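Local coordinates for protein probable porin (Pseudomonas aeruginosa, PDB 2Y0H) that probably acts as a porin of the OprD family, letting small solutes pass through the outer membrane along a beta-barrel channel, at residues I330-A334 against G335-D339. Sequence-based numbering, arbitrary orientation.
Sequences IDRGA and GRADD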
ATOM      1  N   ILE A 330     -16.012  15.932  -7.802  1.00 35.69           N
ATOM      2  CA  ILE A 330     -14.929  16.384  -6.933  1.00 37.89           C
ATOM      3  C   ILE A 330     -15.190  17.815  -6.466  1.00 38.87           C
ATOM      4  O   ILE A 330     -15.319  18.731  -7.278  1.00 37.73           O
ATOM      5  CB  ILE A 330     -13.554  16.295  -7.615  1.00 36.18           C
ATOM      6  CG1 ILE A 330     -13.232  14.838  -7.961  1.00 32.70           C
ATOM      7  CG2 ILE A 330     -12.469  16.901  -6.709  1.00 32.45           C
ATOM      8  CD1 ILE A 330     -12.022  14.688  -8.840  1.00 32.31           C
ATOM      9  N   ASP A 331     -15.281  18.005  -5.154  1.00 42.25           N
ATOM     10  CA  ASP A 331     -15.582  19.325  -4.613  1.00 47.76           C
ATOM     11  C   ASP A 331     -14.415  20.289  -4.805  1.00 48.99           C
ATOM     12  O   ASP A 331     -13.304  20.028  -4.343  1.00 50.42           O
ATOM     13  CB  ASP A 331     -15.955  19.241  -3.129  1.00 50.44           C
ATOM     14  CG  ASP A 331     -16.259  20.606  -2.525  1.00 53.40           C
ATOM     15  OD1 ASP A 331     -16.772  21.482  -3.253  1.00 51.15           O
ATOM     16  OD2 ASP A 331     -15.979  20.805  -1.326  1.00 55.17           O
ATOM     17  N   ARG A 332     -14.669  21.394  -5.502  1.00 49.47           N
ATOM     18  CA  ARG A 332     -13.670  22.451  -5.637  1.00 52.36           C
ATOM     19  C   ARG A 332     -14.023  23.680  -4.795  1.00 58.24           C
ATOM     20  O   ARG A 332     -13.397  24.731  -4.918  1.00 62.57           O
ATOM     21  CB  ARG A 332     -13.461  22.834  -7.105  1.00 51.46           C
ATOM     22  CG  ARG A 332     -12.816  21.734  -7.941  1.00 50.55           C
ATOM     23  CD  ARG A 332     -12.179  22.283  -9.220  1.00 49.76           C
ATOM     24  NE  ARG A 332     -13.149  23.023 -10.020  1.00 57.32           N
ATOM     25  CZ  ARG A 332     -12.919  24.217 -10.556  1.00 52.62           C
ATOM     26  NH1 ARG A 332     -11.742  24.802 -10.389  1.00 51.25           N
ATOM     27  NH2 ARG A 332     -13.867  24.818 -11.264  1.00 52.59           N
ATOM     28  N   GLY A 333     -15.034  23.542  -3.944  1.00 61.02           N
ATOM     29  CA  GLY A 333     -15.335  24.548  -2.940  1.00 61.13           C
ATOM     30  C   GLY A 333     -16.381  25.572  -3.333  1.00 65.26           C
ATOM     31  O   GLY A 333     -17.319  25.266  -4.071  1.00 61.39           O
ATOM     32  N   ALA A 334     -16.199  26.786  -2.812  1.00 71.11           N
ATOM     33  CA  ALA A 334     -17.058  27.941  -3.079  1.00 69.64           C
ATOM     34  C   ALA A 334     -18.399  27.560  -3.684  1.00 67.28           C
ATOM     35  O   ALA A 334     -19.200  26.860  -3.060  1.00 72.19           O
ATOM     36  CB  ALA A 334     -16.333  28.947  -3.973  1.00 64.56           C
ATOM     37  N   GLY A 335     -18.639  28.042  -4.898  1.00 66.56           N
ATOM     38  CA  GLY A 335     -19.776  27.612  -5.692  1.00 66.60           C
ATOM     39  C   GLY A 335     -19.278  27.199  -7.063  1.00 70.60           C
ATOM     40  O   GLY A 335     -19.974  27.354  -8.070  1.00 72.10           O
ATOM     41  N   ARG A 336     -18.053  26.675  -7.091  1.00 67.30           N
ATOM     42  CA  ARG A 336     -17.390  26.294  -8.330  1.00 59.08           C
ATOM     43  C   ARG A 336     -17.940  24.989  -8.881  1.00 57.71           C
ATOM     44  O   ARG A 336     -18.608  24.224  -8.175  1.00 55.96           O
ATOM     45  CB  ARG A 336     -15.892  26.135  -8.097  1.00 58.00           C
ATOM     46  CG  ARG A 336     -15.301  27.210  -7.224  1.00 61.21           C
ATOM     47  CD  ARG A 336     -13.826  26.965  -6.987  1.00 64.91           C
ATOM     48  NE  ARG A 336     -13.174  28.154  -6.451  1.00 71.97           N
ATOM     49  CZ  ARG A 336     -11.930  28.183  -5.982  1.00 72.88           C
ATOM     50  NH1 ARG A 336     -11.191  27.079  -5.970  1.00 72.50           N
ATOM     51  NH2 ARG A 336     -11.424  29.321  -5.521  1.00 71.65           N
ATOM     52  N   ALA A 337     -17.653  24.743 -10.152  1.00 55.24           N
ATOM     53  CA  ALA A 337     -18.029  23.489 -10.770  1.00 47.80           C
ATOM     54  C   ALA A 337     -17.128  22.386 -10.225  1.00 43.88           C
ATOM     55  O   ALA A 337     -15.914  22.567 -10.076  1.00 43.06           O
ATOM     56  CB  ALA A 337     -17.905  23.588 -12.277  1.00 44.72           C
ATOM     57  N   ASP A 338     -17.740  21.249  -9.919  1.00 40.88           N
ATOM     58  CA  ASP A 338     -17.013  20.066  -9.498  1.00 39.36           C
ATOM     59  C   ASP A 338     -15.974  19.664 -10.530  1.00 40.91           C
ATOM     60  O   ASP A 338     -16.189  19.809 -11.736  1.00 39.39           O
ATOM     61  CB  ASP A 338     -17.990  18.911  -9.274  1.00 34.80           C
ATOM     62  CG  ASP A 338     -19.009  19.225  -8.214  1.00 35.25           C
ATOM     63  OD1 ASP A 338     -18.802  20.226  -7.509  1.00 37.22           O
ATOM     64  OD2 ASP A 338     -20.010  18.483  -8.078  1.00 41.45           O
ATOM     65  N   ASP A 339     -14.844  19.148 -10.062  1.00 38.07           N
ATOM     66  CA  ASP A 339     -13.853  18.611 -10.983  1.00 36.09           C
ATOM     67  C   ASP A 339     -14.228  17.166 -11.296  1.00 39.35           C
ATOM     68  O   ASP A 339     -15.090  16.574 -10.631  1.00 33.64           O
ATOM     69  CB  ASP A 339     -12.447  18.687 -10.382  1.00 38.08           C
ATOM     70  CG  ASP A 339     -11.351  18.693 -11.441  1.00 43.34           C
ATOM     71  OD1 ASP A 339     -11.667  18.501 -12.639  1.00 37.39           O
ATOM     72  OD2 ASP A 339     -10.170  18.898 -11.074  1.00 38.64           O
TER
HETATM   73  O   HOH W   1     -17.252  22.204  -6.431  1.00 47.51           O
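Ile330 and Asp339 face each other as an antiparallel hydrogen-bonded pair, Asp339 N giving to Ile330 O at 2.9 Å and Ile330 N to Asp339 O at 3.0 Å, and from this last rung the chain swings out into a loop. Their side chains lie side by side, Ile330 CB to Asp339 CB 3.8 Å.

Within the loop Arg332 spans the gap between the limbs. A bend at chi3 (-56°) turns its guanidinium back across the loop, and Arg332 NE meets Ala337 O in the guanidinium plane at 2.8 Å, nearly in line with the carbonyl; NH2 adds a weak second bond. The long aliphatic part suits this reach, Arg332 CD passing 3.8 Å from Asp339 CB, while CB of Arg336 lies over one guanidinium face. On the same limb as Arg332, Asp331 OD1 accepts from Gly333 N at 2.8 Å, an Asx turn; at Gly333 (phi 95°, psi -148°) a side chain would press on Arg332 O, hence glycine. A water accepts from Arg332 N and lies 2.7 Å from Asp338 OD1 and near Arg336 O, bridging the limbs.

Beyond these segments, Arg332 makes a cation-pi contact with Tyr373, whose backbone N binds Asp339 OD1. The hairpin thus joins barrel strands 318-330 and 339-351 and leans on the loop between strands 361-371 and 376-389.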